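PDB 2JH3: ribosomal protein S2-related protein from Deinococcus radiodurans, which binds a [4Fe-4S] cluster and probably acts as a chelatase of the CbiX type, perhaps a sirohydrochlorin ferrochelatase. Local coordinates for residues P71-E76 with T82-E87; D132-G137 with Q206-P211; E279-L284 with L366-L371; D332-D337 with R353-V358. All blocks are in the same frame, centred on the assembly; numbering follows the deposited sequence.

Overall arrangement
From the N terminus, contact 1 comes first and closes the shortest loop: it folds the middle of helix 78-88 back onto the end of strand 66-71 and the loop that follows, within the first CbiX unit. Contact 2 then spans a longer excursion, setting the end of helix 122-133 on strand 207-211 of the second, parallel sheet, about 30 Å from contact 1 between centres. Further along, contact 3 joins helices 275-290 and 361-371 of the stabilising domain, and the chain between them holds contact 4, which ties helix 327-333 to strand 355-359. Contacts 1, 2 and 3 follow in series; only contact 4 is enclosed by another. Contacts 3 and 4 also touch, through Leu371 and Thr334.

Contact 1 of 4, residues P71-E76 with T82-E87; sequences PVFLSE and TVLPRE
A single methyl group, CD1 of Leu84, makes all the closest touches across this contact, meeting both Phe73 and Pro71. It approaches the Phe73 ring obliquely, 4.1 Å from CD1 to the ring centroid and 30° from the ring normal, an off-centre CH-pi contact: the nearest ring atom, Phe73 CE2, is 3.7 Å from Leu84 CD1. The same methyl reaches CB of Pro71 at 4.1 Å. With CG anti to its carbonyl carbon (chi1 -49°) and the chain extended beyond (chi2 -177°), Leu84 projects from the helix as a straight arm, and Phe73 comes to meet it from the opposite direction. An inverse gamma turn centred on Val72 lies between the two residues of 71-76 that receive the methyl, and through it strand end and loop both face CD1. All three touching residues are buried. The principle illustrated is that of a beta-alpha connection, in which a helix packs back on the strand it follows. Here strand 66-71 is central in its mixed sheet; Leu84 also touches Ile9 of strand 5-10 and Tyr112 of strand 108-112, so helix 78-88 rests across three adjacent strands.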
loop_
_atom_site.group_PDB
_atom_site.type_symbol
_atom_site.label_atom_id
_atom_site.label_comp_id
_atom_site.label_asym_id
_atom_site.label_seq_id
_atom_site.Cartn_x
_atom_site.Cartn_y
_atom_site.Cartn_z
ATOM N N PRO A 71 -21.314 18.998 -17.316
ATOM C CA PRO A 71 -20.158 19.363 -16.520
ATOM C C PRO A 71 -20.425 20.278 -15.313
ATOM O O PRO A 71 -20.774 21.449 -15.496
ATOM C CB PRO A 71 -19.238 20.103 -17.541
ATOM C CG PRO A 71 -19.748 19.705 -18.858
ATOM C CD PRO A 71 -21.228 19.622 -18.642
ATOM N N VAL A 72 -20.190 19.753 -14.106
ATOM C CA VAL A 72 -20.277 20.531 -12.865
ATOM C C VAL A 72 -18.933 21.269 -12.677
ATOM O O VAL A 72 -18.105 20.911 -11.832
ATOM C CB VAL A 72 -20.665 19.613 -11.649
ATOM C CG1 VAL A 72 -20.919 20.462 -10.348
ATOM C CG2 VAL A 72 -21.921 18.888 -11.946
ATOM N N PHE A 73 -18.701 22.238 -13.567
ATOM C CA PHE A 73 -17.525 23.075 -13.591
ATOM C C PHE A 73 -18.038 24.510 -13.696
ATOM O O PHE A 73 -19.018 24.800 -14.416
ATOM C CB PHE A 73 -16.611 22.821 -14.792
ATOM C CG PHE A 73 -15.821 21.534 -14.692
ATOM C CD1 PHE A 73 -14.448 21.561 -14.531
ATOM C CD2 PHE A 73 -16.469 20.303 -14.728
ATOM C CE1 PHE A 73 -13.721 20.382 -14.422
ATOM C CE2 PHE A 73 -15.748 19.127 -14.644
ATOM C CZ PHE A 73 -14.370 19.177 -14.482
ATOM N N LEU A 74 -17.360 25.399 -12.959
ATOM C CA LEU A 74 -17.760 26.795 -12.914
ATOM C C LEU A 74 -16.846 27.589 -13.795
ATOM O O LEU A 74 -16.405 28.671 -13.452
ATOM C CB LEU A 74 -17.788 27.294 -11.473
ATOM C CG LEU A 74 -18.862 26.587 -10.659
ATOM C CD1 LEU A 74 -18.959 27.102 -9.257
ATOM C CD2 LEU A 74 -20.203 26.784 -11.267
ATOM N N SER A 75 -16.510 27.016 -14.939
ATOM C CA SER A 75 -15.748 27.718 -15.960
ATOM C C SER A 75 -16.204 27.139 -17.283
ATOM O O SER A 75 -16.972 26.129 -17.311
ATOM C CB SER A 75 -14.269 27.500 -15.786
ATOM O OG SER A 75 -14.012 26.083 -15.819
ATOM N N GLU A 76 -15.815 27.801 -18.366
ATOM C CA GLU A 76 -16.135 27.341 -19.696
ATOM C C GLU A 76 -14.926 27.717 -20.472
ATOM O O GLU A 76 -14.652 28.885 -20.663
ATOM C CB GLU A 76 -17.389 28.027 -20.236
ATOM C CG GLU A 76 -17.760 27.688 -21.651
ATOM C CD GLU A 76 -19.158 28.224 -21.994
ATOM O OE1 GLU A 76 -19.479 29.401 -21.563
ATOM O OE2 GLU A 76 -19.905 27.474 -22.672
ATOM N N THR A 82 -12.240 21.108 -24.476
ATOM C CA THR A 82 -11.260 20.189 -25.060
ATOM C C THR A 82 -10.987 18.904 -24.259
ATOM O O THR A 82 -11.151 17.802 -24.806
ATOM C CB THR A 82 -10.026 20.993 -25.433
ATOM O OG1 THR A 82 -10.461 21.982 -26.401
ATOM C CG2 THR A 82 -8.896 20.112 -25.995
ATOM N N VAL A 83 -10.678 19.020 -22.984
ATOM C CA VAL A 83 -10.254 17.867 -22.185
ATOM C C VAL A 83 -11.394 16.906 -21.960
ATOM O O VAL A 83 -11.220 15.774 -22.183
ATOM C CB VAL A 83 -9.666 18.314 -20.825
ATOM C CG1 VAL A 83 -9.309 17.117 -19.868
ATOM C CG2 VAL A 83 -8.420 19.222 -21.038
ATOM N N LEU A 84 -12.549 17.355 -21.446
ATOM C CA LEU A 84 -13.634 16.410 -21.107
ATOM C C LEU A 84 -14.148 15.691 -22.340
ATOM O O LEU A 84 -14.278 14.446 -22.318
ATOM C CB LEU A 84 -14.773 17.058 -20.277
ATOM C CG LEU A 84 -14.359 17.893 -19.026
ATOM C CD1 LEU A 84 -15.536 18.431 -18.222
ATOM C CD2 LEU A 84 -13.345 17.252 -18.101
ATOM N N PRO A 85 -14.401 16.426 -23.444
ATOM C CA PRO A 85 -14.826 15.803 -24.692
ATOM C C PRO A 85 -13.824 14.788 -25.247
ATOM O O PRO A 85 -14.220 13.718 -25.647
ATOM C CB PRO A 85 -15.025 16.999 -25.636
ATOM C CG PRO A 85 -15.266 18.094 -24.778
ATOM C CD PRO A 85 -14.397 17.897 -23.584
ATOM N N ARG A 86 -12.546 15.083 -25.173
ATOM C CA ARG A 86 -11.475 14.154 -25.590
ATOM C C ARG A 86 -11.444 12.863 -24.759
ATOM O O ARG A 86 -11.258 11.812 -25.288
ATOM C CB ARG A 86 -10.175 14.870 -25.371
ATOM C CG ARG A 86 -8.964 14.345 -25.928
ATOM C CD ARG A 86 -7.873 15.363 -25.488
ATOM N NE ARG A 86 -7.502 15.047 -24.126
ATOM C CZ ARG A 86 -6.774 15.752 -23.266
ATOM N NH1 ARG A 86 -6.306 16.981 -23.520
ATOM N NH2 ARG A 86 -6.543 15.142 -22.072
ATOM N N GLU A 87 -11.589 12.962 -23.442
ATOM C CA GLU A 87 -11.557 11.781 -22.608
ATOM C C GLU A 87 -12.859 10.970 -22.736
ATOM O O GLU A 87 -12.855 9.723 -22.805
ATOM C CB GLU A 87 -11.309 12.201 -21.189
ATOM C CG GLU A 87 -9.934 12.855 -20.994
ATOM C CD GLU A 87 -8.788 11.839 -21.227
ATOM O OE1 GLU A 87 -8.730 10.815 -20.503
ATOM O OE2 GLU A 87 -7.954 12.060 -22.111
#

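Contact 2 of 4, residues D132-G137 with Q206-P211; sequences DTLPEG and QAVLVP
Thr133 turns its CG2 anti to the backbone N (OG1 chi1 -65°), and Val208 holds CG2 in the corresponding position while CG1 sits between N and the carbonyl carbon (chi1 59°); these rotations bring the two CG2 methyls together. They stand 3.6 Å apart, Thr133 CG2 to Val208 CG2, with the side chains meeting at a slant. The same valine methyl also lies 3.9 Å from CB of Thr133, so the threonine offers its carbon side to the strand. Its hydroxyl OG1 is engaged elsewhere, in a hydrogen bond with the backbone O of Gln129, one turn back in the helix. Leu134 reaches the valine from another quarter: its side chain runs at about a right angle to that of Val208, and CD2 comes to 3.9 Å from Val208 CB. Two consecutive residues thus hold one valine, at the point where the helix ends and Leu134 leaves helical backbone angles. The contact exemplifies helix-on-sheet packing in an alpha/beta fold, the last turn of helix 122-133 lying against strand 207-211 of the parallel sheet in the second CbiX unit. Val208 is bonded through its backbone to Thr144 and Leu146 of strand 144-149. On the other flank of strand 207-211, His242 of strand 241-243 touches both Thr133 and Leu134, and farther along Val210 packs on Gln129 and Ala130 of the helix.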
loop_
_atom_site.group_PDB
_atom_site.type_symbol
_atom_site.label_atom_id
_atom_site.label_comp_id
_atom_site.label_asym_id
_atom_site.label_seq_id
_atom_site.Cartn_x
_atom_site.Cartn_y
_atom_site.Cartn_z
ATOM N N ASP A 132 -28.368 34.087 1.980
ATOM C CA ASP A 132 -28.268 33.144 3.092
ATOM C C ASP A 132 -27.103 33.478 4.002
ATOM O O ASP A 132 -27.082 33.102 5.171
ATOM C CB ASP A 132 -28.100 31.702 2.584
ATOM C CG ASP A 132 -29.343 31.171 1.839
ATOM O OD1 ASP A 132 -30.369 31.900 1.765
ATOM O OD2 ASP A 132 -29.258 30.007 1.325
ATOM N N THR A 133 -26.107 34.158 3.450
ATOM C CA THR A 133 -24.877 34.462 4.171
ATOM C C THR A 133 -25.040 35.704 5.105
ATOM O O THR A 133 -24.394 35.773 6.153
ATOM C CB THR A 133 -23.687 34.598 3.155
ATOM O OG1 THR A 133 -23.450 33.318 2.524
ATOM C CG2 THR A 133 -22.434 35.069 3.821
ATOM N N LEU A 134 -25.929 36.629 4.750
ATOM C CA LEU A 134 -26.221 37.817 5.587
ATOM C C LEU A 134 -26.845 37.495 6.956
ATOM O O LEU A 134 -27.565 36.485 7.095
ATOM C CB LEU A 134 -27.171 38.751 4.860
ATOM C CG LEU A 134 -26.728 39.150 3.471
ATOM C CD1 LEU A 134 -27.780 40.037 2.858
ATOM C CD2 LEU A 134 -25.359 39.855 3.499
ATOM N N PRO A 135 -26.584 38.360 7.975
ATOM C CA PRO A 135 -27.237 38.192 9.282
ATOM C C PRO A 135 -28.694 38.356 8.970
ATOM O O PRO A 135 -29.052 39.304 8.253
ATOM C CB PRO A 135 -26.699 39.363 10.115
ATOM C CG PRO A 135 -25.465 39.784 9.420
ATOM C CD PRO A 135 -25.729 39.561 7.967
ATOM N N GLU A 136 -29.517 37.412 9.410
ATOM C CA GLU A 136 -30.739 37.140 8.631
ATOM C C GLU A 136 -31.758 38.282 8.689
ATOM O O GLU A 136 -32.683 38.311 7.872
ATOM C CB GLU A 136 -31.328 35.754 8.931
ATOM C CG GLU A 136 -32.110 35.123 7.751
ATOM C CD GLU A 136 -31.291 34.841 6.462
ATOM O OE1 GLU A 136 -30.087 35.201 6.338
ATOM O OE2 GLU A 136 -31.890 34.245 5.538
ATOM N N GLY A 137 -31.538 39.256 9.581
ATOM C CA GLY A 137 -32.231 40.538 9.478
ATOM C C GLY A 137 -31.909 41.405 8.267
ATOM O O GLY A 137 -32.728 42.227 7.857
ATOM N N GLN A 206 -21.652 47.799 3.808
ATOM C CA GLN A 206 -21.392 46.358 4.039
ATOM C C GLN A 206 -21.124 45.630 2.728
ATOM O O GLN A 206 -21.403 46.159 1.629
ATOM C CB GLN A 206 -22.546 45.671 4.708
ATOM C CG GLN A 206 -22.719 46.030 6.130
ATOM C CD GLN A 206 -23.469 44.944 6.855
ATOM O OE1 GLN A 206 -24.573 44.571 6.454
ATOM N NE2 GLN A 206 -22.852 44.395 7.906
ATOM N N ALA A 207 -20.548 44.433 2.882
ATOM C CA ALA A 207 -20.200 43.577 1.742
ATOM C C ALA A 207 -20.431 42.111 2.077
ATOM O O ALA A 207 -20.321 41.706 3.234
ATOM C CB ALA A 207 -18.738 43.814 1.345
ATOM N N VAL A 208 -20.743 41.319 1.038
ATOM C CA VAL A 208 -20.855 39.839 1.145
ATOM C C VAL A 208 -20.001 39.145 0.018
ATOM O O VAL A 208 -20.075 39.498 -1.167
ATOM C CB VAL A 208 -22.333 39.339 1.152
ATOM C CG1 VAL A 208 -23.058 39.771 -0.114
ATOM C CG2 VAL A 208 -22.400 37.800 1.427
ATOM N N LEU A 209 -19.153 38.219 0.438
ATOM C CA LEU A 209 -18.305 37.545 -0.503
ATOM C C LEU A 209 -18.897 36.154 -0.815
ATOM O O LEU A 209 -19.122 35.339 0.080
ATOM C CB LEU A 209 -16.898 37.420 0.046
ATOM C CG LEU A 209 -15.900 36.683 -0.823
ATOM C CD1 LEU A 209 -15.512 37.508 -2.024
ATOM C CD2 LEU A 209 -14.698 36.385 -0.024
ATOM N N VAL A 210 -19.152 35.946 -2.090
ATOM C CA VAL A 210 -19.507 34.619 -2.624
ATOM C C VAL A 210 -18.411 34.102 -3.586
ATOM O O VAL A 210 -18.233 34.591 -4.703
ATOM C CB VAL A 210 -20.940 34.587 -3.246
ATOM C CG1 VAL A 210 -21.276 33.185 -3.936
ATOM C CG2 VAL A 210 -21.955 34.883 -2.164
ATOM N N PRO A 211 -17.691 33.094 -3.134
ATOM C CA PRO A 211 -16.806 32.331 -3.966
ATOM C C PRO A 211 -17.506 31.569 -5.089
ATOM O O PRO A 211 -18.395 30.703 -4.817
ATOM C CB PRO A 211 -16.139 31.360 -2.975
ATOM C CG PRO A 211 -16.357 32.000 -1.617
ATOM C CD PRO A 211 -17.710 32.566 -1.756
#

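Contact 3 of 4, residues E279-L284 with L366-L371; sequences EAWAAL and LGLELL
Helices 279-284 and 366-371 cross almost perpendicularly, at 102°, with their axes 12.5 Å apart at closest approach, a separation bridged by long side chains. Trp281 sends its six-membered ring across, and CB of Leu368 sits at the ring edge, in its plane, 3.8 Å from Trp281 CH2. Beside it Leu284 and Leu368 reach for each other tip to tip, with Leu284 CD1 3.7 Å from Leu368 CD2. Such a steep crossing confines the meeting of two helices to a small patch, and this buried example joins two helices of the DR2241 stabilising domain. Glu369, bent at chi2 (79°), swings its carboxylate round to the indole: OE1 lies 3.5 Å from Trp281 CZ2, the ring and carboxylate planes being 74° apart. The other oxygen, OE2, accepts a hydrogen bond from the backbone N of Ala374, while the indole NE1 is bonded to OE2 of Glu377. Without the indole of Trp281, as with an alanine here, a gap is likely to open beside Leu368 CB and Glu377 OE2 to lose its indole partner. Helix 375-383 closes a further side of the cluster, its Ile376 packing on both Trp281 and Leu284.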
loop_
_atom_site.group_PDB
_atom_site.type_symbol
_atom_site.label_atom_id
_atom_site.label_comp_id
_atom_site.label_asym_id
_atom_site.label_seq_id
_atom_site.Cartn_x
_atom_site.Cartn_y
_atom_site.Cartn_z
ATOM N N GLU A 279 -27.319 -6.920 -19.312
ATOM C CA GLU A 279 -26.792 -8.277 -19.128
ATOM C C GLU A 279 -25.825 -8.418 -17.964
ATOM O O GLU A 279 -25.865 -9.390 -17.205
ATOM C CB GLU A 279 -26.101 -8.714 -20.409
ATOM C CG GLU A 279 -27.067 -9.025 -21.555
ATOM C CD GLU A 279 -26.340 -9.431 -22.843
ATOM O OE1 GLU A 279 -25.253 -10.022 -22.792
ATOM O OE2 GLU A 279 -26.856 -9.091 -23.888
ATOM N N ALA A 280 -24.907 -7.445 -17.835
ATOM C CA ALA A 280 -23.894 -7.501 -16.791
ATOM C C ALA A 280 -24.535 -7.412 -15.423
ATOM O O ALA A 280 -24.180 -8.148 -14.501
ATOM C CB ALA A 280 -22.856 -6.493 -16.986
ATOM N N TRP A 281 -25.603 -6.628 -15.310
ATOM C CA TRP A 281 -26.272 -6.556 -14.025
ATOM C C TRP A 281 -27.124 -7.768 -13.754
ATOM O O TRP A 281 -27.291 -8.136 -12.601
ATOM C CB TRP A 281 -26.962 -5.177 -13.834
ATOM C CG TRP A 281 -25.837 -4.173 -13.663
ATOM C CD1 TRP A 281 -25.284 -3.418 -14.614
ATOM C CD2 TRP A 281 -25.117 -3.902 -12.452
ATOM N NE1 TRP A 281 -24.289 -2.647 -14.089
ATOM C CE2 TRP A 281 -24.137 -2.970 -12.758
ATOM C CE3 TRP A 281 -25.178 -4.421 -11.160
ATOM C CZ2 TRP A 281 -23.230 -2.499 -11.813
ATOM C CZ3 TRP A 281 -24.286 -3.957 -10.201
ATOM C CH2 TRP A 281 -23.330 -2.996 -10.534
ATOM N N ALA A 282 -27.627 -8.426 -14.800
ATOM C CA ALA A 282 -28.275 -9.750 -14.603
ATOM C C ALA A 282 -27.278 -10.780 -14.064
ATOM O O ALA A 282 -27.613 -11.646 -13.178
ATOM C CB ALA A 282 -28.898 -10.246 -15.881
ATOM N N ALA A 283 -26.055 -10.743 -14.579
ATOM C CA ALA A 283 -25.010 -11.620 -14.055
ATOM C C ALA A 283 -24.695 -11.343 -12.571
ATOM O O ALA A 283 -24.506 -12.243 -11.701
ATOM C CB ALA A 283 -23.775 -11.457 -14.844
ATOM N N LEU A 284 -24.657 -10.076 -12.251
ATOM C CA LEU A 284 -24.337 -9.682 -10.866
ATOM C C LEU A 284 -25.441 -10.144 -9.923
ATOM O O LEU A 284 -25.134 -10.676 -8.900
ATOM C CB LEU A 284 -24.139 -8.163 -10.771
ATOM C CG LEU A 284 -23.828 -7.487 -9.398
ATOM C CD1 LEU A 284 -25.000 -7.328 -8.474
ATOM C CD2 LEU A 284 -22.775 -8.232 -8.636
ATOM N N LEU A 366 -26.609 0.710 -7.840
ATOM C CA LEU A 366 -25.925 1.991 -7.470
ATOM C C LEU A 366 -24.906 1.801 -6.382
ATOM O O LEU A 366 -23.871 2.350 -6.456
ATOM C CB LEU A 366 -26.919 3.120 -7.132
ATOM C CG LEU A 366 -26.314 4.541 -6.963
ATOM C CD1 LEU A 366 -25.632 5.041 -8.209
ATOM C CD2 LEU A 366 -27.425 5.536 -6.491
ATOM N N GLY A 367 -25.210 1.022 -5.363
ATOM C CA GLY A 367 -24.275 0.648 -4.374
ATOM C C GLY A 367 -22.957 0.114 -4.849
ATOM O O GLY A 367 -21.895 0.634 -4.532
ATOM N N LEU A 368 -23.050 -0.854 -5.720
ATOM C CA LEU A 368 -21.882 -1.491 -6.312
ATOM C C LEU A 368 -21.190 -0.646 -7.339
ATOM O O LEU A 368 -19.975 -0.702 -7.413
ATOM C CB LEU A 368 -22.279 -2.862 -6.928
ATOM C CG LEU A 368 -22.079 -4.239 -6.250
ATOM C CD1 LEU A 368 -21.322 -4.280 -4.915
ATOM C CD2 LEU A 368 -23.256 -5.061 -6.164
ATOM N N GLU A 369 -21.938 0.153 -8.108
ATOM C CA GLU A 369 -21.355 1.091 -9.019
ATOM C C GLU A 369 -20.592 2.245 -8.354
ATOM O O GLU A 369 -19.558 2.663 -8.903
ATOM C CB GLU A 369 -22.383 1.688 -9.965
ATOM C CG GLU A 369 -21.686 2.321 -11.163
ATOM C CD GLU A 369 -21.279 1.248 -12.171
ATOM O OE1 GLU A 369 -22.223 0.718 -12.810
ATOM O OE2 GLU A 369 -20.077 0.918 -12.311
ATOM N N LEU A 370 -21.072 2.776 -7.231
ATOM C CA LEU A 370 -20.302 3.760 -6.551
ATOM C C LEU A 370 -19.082 3.159 -5.771
ATOM O O LEU A 370 -18.126 3.867 -5.515
ATOM C CB LEU A 370 -21.204 4.578 -5.609
ATOM C CG LEU A 370 -22.333 5.423 -6.239
ATOM C CD1 LEU A 370 -23.208 6.081 -5.206
ATOM C CD2 LEU A 370 -21.834 6.457 -7.323
ATOM N N LEU A 371 -19.190 1.923 -5.306
ATOM C CA LEU A 371 -18.173 1.265 -4.511
ATOM C C LEU A 371 -16.983 0.840 -5.373
ATOM O O LEU A 371 -15.806 1.071 -5.067
ATOM C CB LEU A 371 -18.762 0.014 -3.893
ATOM C CG LEU A 371 -17.746 -0.878 -3.121
ATOM C CD1 LEU A 371 -17.180 -0.233 -1.942
ATOM C CD2 LEU A 371 -18.457 -2.127 -2.656
#

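Contact 4 of 4, residues D332-D337 with R353-V358; sequences DLTARD and RGWRAV
Trp355 meets the other segment first at CB, which has Leu333 CD2 3.8 Å away; the two side chains run antiparallel alongside one another. From there CG lies between the backbone N and the carbonyl carbon (chi1 62°), and this turn lays the indole alongside the end of the helix. At the ring fusion, CE2 has the methyl CG2 of Thr334 at 4.0 Å. That methyl stands over one face, 3.9 Å above the plane and nearer the ring's border than its centre, so that NE1 and CZ2 are each 4.1 Å from Thr334 CG2 as well. The unit is a beta-alpha-beta crossover: strand 322-324 leads through helix 327-333 to strand 355-359, which pairs parallel with the first, and here the helix end is fastened to the returning strand. NE1 itself is hydrogen-bonded to the backbone O of Pro352, in the loop leading into the strand, which would tend to fix the rotation of the ring. Thr334, with its methyl given to the indole, turns OG1 the other way (chi1 57°), where Leu330 O and Arg346 NH2 are its hydrogen-bond partners. Leu330 of the same helix also touches the tryptophan, and Leu333 packs further on Gln322 and Val324 of the neighbouring strand.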
loop_
_atom_site.group_PDB
_atom_site.type_symbol
_atom_site.label_atom_id
_atom_site.label_comp_id
_atom_site.label_asym_id
_atom_site.label_seq_id
_atom_site.Cartn_x
_atom_site.Cartn_y
_atom_site.Cartn_z
ATOM N N ASP A 332 -19.313 7.021 0.767
ATOM C CA ASP A 332 -18.603 7.857 1.739
ATOM C C ASP A 332 -17.706 7.010 2.669
ATOM O O ASP A 332 -16.597 7.378 2.966
ATOM C CB ASP A 332 -19.600 8.565 2.665
ATOM C CG ASP A 332 -20.481 9.599 1.970
ATOM O OD1 ASP A 332 -20.309 9.875 0.782
ATOM O OD2 ASP A 332 -21.355 10.164 2.665
ATOM N N LEU A 333 -18.190 5.887 3.174
ATOM C CA LEU A 333 -17.407 5.119 4.101
ATOM C C LEU A 333 -16.181 4.405 3.477
ATOM O O LEU A 333 -15.200 4.072 4.185
ATOM C CB LEU A 333 -18.256 4.096 4.840
ATOM C CG LEU A 333 -18.521 4.252 6.353
ATOM C CD1 LEU A 333 -18.696 5.721 6.838
ATOM C CD2 LEU A 333 -19.741 3.359 6.747
ATOM N N THR A 334 -16.210 4.208 2.189
ATOM C CA THR A 334 -15.138 3.531 1.448
ATOM C C THR A 334 -14.286 4.510 0.622
ATOM O O THR A 334 -13.391 4.105 -0.150
ATOM C CB THR A 334 -15.750 2.454 0.537
ATOM O OG1 THR A 334 -16.709 3.015 -0.357
ATOM C CG2 THR A 334 -16.424 1.346 1.367
ATOM N N ALA A 335 -14.554 5.812 0.795
ATOM C CA ALA A 335 -13.854 6.838 0.060
ATOM C C ALA A 335 -12.394 7.042 0.535
ATOM O O ALA A 335 -11.545 7.532 -0.231
ATOM C CB ALA A 335 -14.639 8.188 0.094
ATOM N N ARG A 336 -12.084 6.660 1.762
ATOM C CA ARG A 336 -10.738 6.821 2.293
ATOM C C ARG A 336 -10.260 5.496 2.865
ATOM O O ARG A 336 -11.087 4.665 3.311
ATOM C CB ARG A 336 -10.727 7.898 3.401
ATOM C CG ARG A 336 -11.099 9.291 2.873
ATOM C CD ARG A 336 -11.261 10.385 4.004
ATOM N NE ARG A 336 -11.429 11.713 3.331
ATOM C CZ ARG A 336 -10.445 12.491 2.818
ATOM N NH1 ARG A 336 -9.137 12.154 2.845
ATOM N NH2 ARG A 336 -10.756 13.622 2.203
ATOM N N ASP A 337 -8.941 5.332 2.878
ATOM C CA ASP A 337 -8.276 4.193 3.465
ATOM C C ASP A 337 -8.155 4.356 4.971
ATOM O O ASP A 337 -8.602 5.379 5.553
ATOM C CB ASP A 337 -6.948 3.866 2.767
ATOM C CG ASP A 337 -5.804 4.909 3.052
ATOM O OD1 ASP A 337 -5.900 5.680 4.039
ATOM O OD2 ASP A 337 -4.822 4.932 2.276
ATOM N N ARG A 353 -11.742 -1.464 6.672
ATOM C CA ARG A 353 -12.530 -2.324 7.482
ATOM C C ARG A 353 -13.501 -1.503 8.339
ATOM O O ARG A 353 -13.459 -0.293 8.375
ATOM C CB ARG A 353 -11.656 -3.229 8.355
ATOM C CG ARG A 353 -10.927 -4.282 7.595
ATOM C CD ARG A 353 -9.863 -4.965 8.466
ATOM N NE ARG A 353 -8.672 -4.144 8.587
ATOM C CZ ARG A 353 -7.531 -4.459 9.218
ATOM N NH1 ARG A 353 -7.422 -5.602 9.863
ATOM N NH2 ARG A 353 -6.496 -3.610 9.140
ATOM N N GLY A 354 -14.457 -2.208 8.908
ATOM C CA GLY A 354 -15.276 -1.654 9.983
ATOM C C GLY A 354 -16.716 -1.237 9.702
ATOM O O GLY A 354 -17.424 -0.772 10.595
ATOM N N TRP A 355 -17.169 -1.567 8.519
ATOM C CA TRP A 355 -18.459 -1.129 8.007
ATOM C C TRP A 355 -19.313 -2.287 7.520
ATOM O O TRP A 355 -18.801 -3.386 7.241
ATOM C CB TRP A 355 -18.238 -0.105 6.911
ATOM C CG TRP A 355 -17.476 -0.691 5.731
ATOM C CD1 TRP A 355 -16.155 -0.673 5.566
ATOM C CD2 TRP A 355 -18.009 -1.380 4.579
ATOM N NE1 TRP A 355 -15.805 -1.302 4.446
ATOM C CE2 TRP A 355 -16.922 -1.790 3.821
ATOM C CE3 TRP A 355 -19.297 -1.705 4.145
ATOM C CZ2 TRP A 355 -17.066 -2.480 2.600
ATOM C CZ3 TRP A 355 -19.446 -2.373 2.942
ATOM C CH2 TRP A 355 -18.344 -2.785 2.206
ATOM N N ARG A 356 -20.630 -2.091 7.441
ATOM C CA ARG A 356 -21.528 -3.040 6.722
ATOM C C ARG A 356 -22.665 -2.295 6.009
ATOM O O ARG A 356 -23.236 -1.366 6.570
ATOM C CB ARG A 356 -22.106 -4.133 7.638
ATOM C CG ARG A 356 -23.239 -3.768 8.512
ATOM C CD ARG A 356 -23.540 -4.733 9.594
ATOM N NE ARG A 356 -24.608 -5.680 9.230
ATOM C CZ ARG A 356 -25.912 -5.460 9.359
ATOM N NH1 ARG A 356 -26.769 -6.404 9.019
ATOM N NH2 ARG A 356 -26.360 -4.334 9.891
ATOM N N ALA A 357 -22.950 -2.633 4.771
ATOM C CA ALA A 357 -24.011 -1.962 4.084
ATOM C C ALA A 357 -25.158 -2.905 3.951
ATOM O O ALA A 357 -24.965 -4.046 3.493
ATOM C CB ALA A 357 -23.585 -1.486 2.699
ATOM N N VAL A 358 -26.370 -2.446 4.270
ATOM C CA VAL A 358 -27.568 -3.258 4.016
ATOM C C VAL A 358 -28.404 -2.561 2.980
ATOM O O VAL A 358 -28.884 -1.464 3.213
ATOM C CB VAL A 358 -28.326 -3.532 5.309
ATOM C CG1 VAL A 358 -29.679 -4.239 5.036
ATOM C CG2 VAL A 358 -27.516 -4.406 6.216
#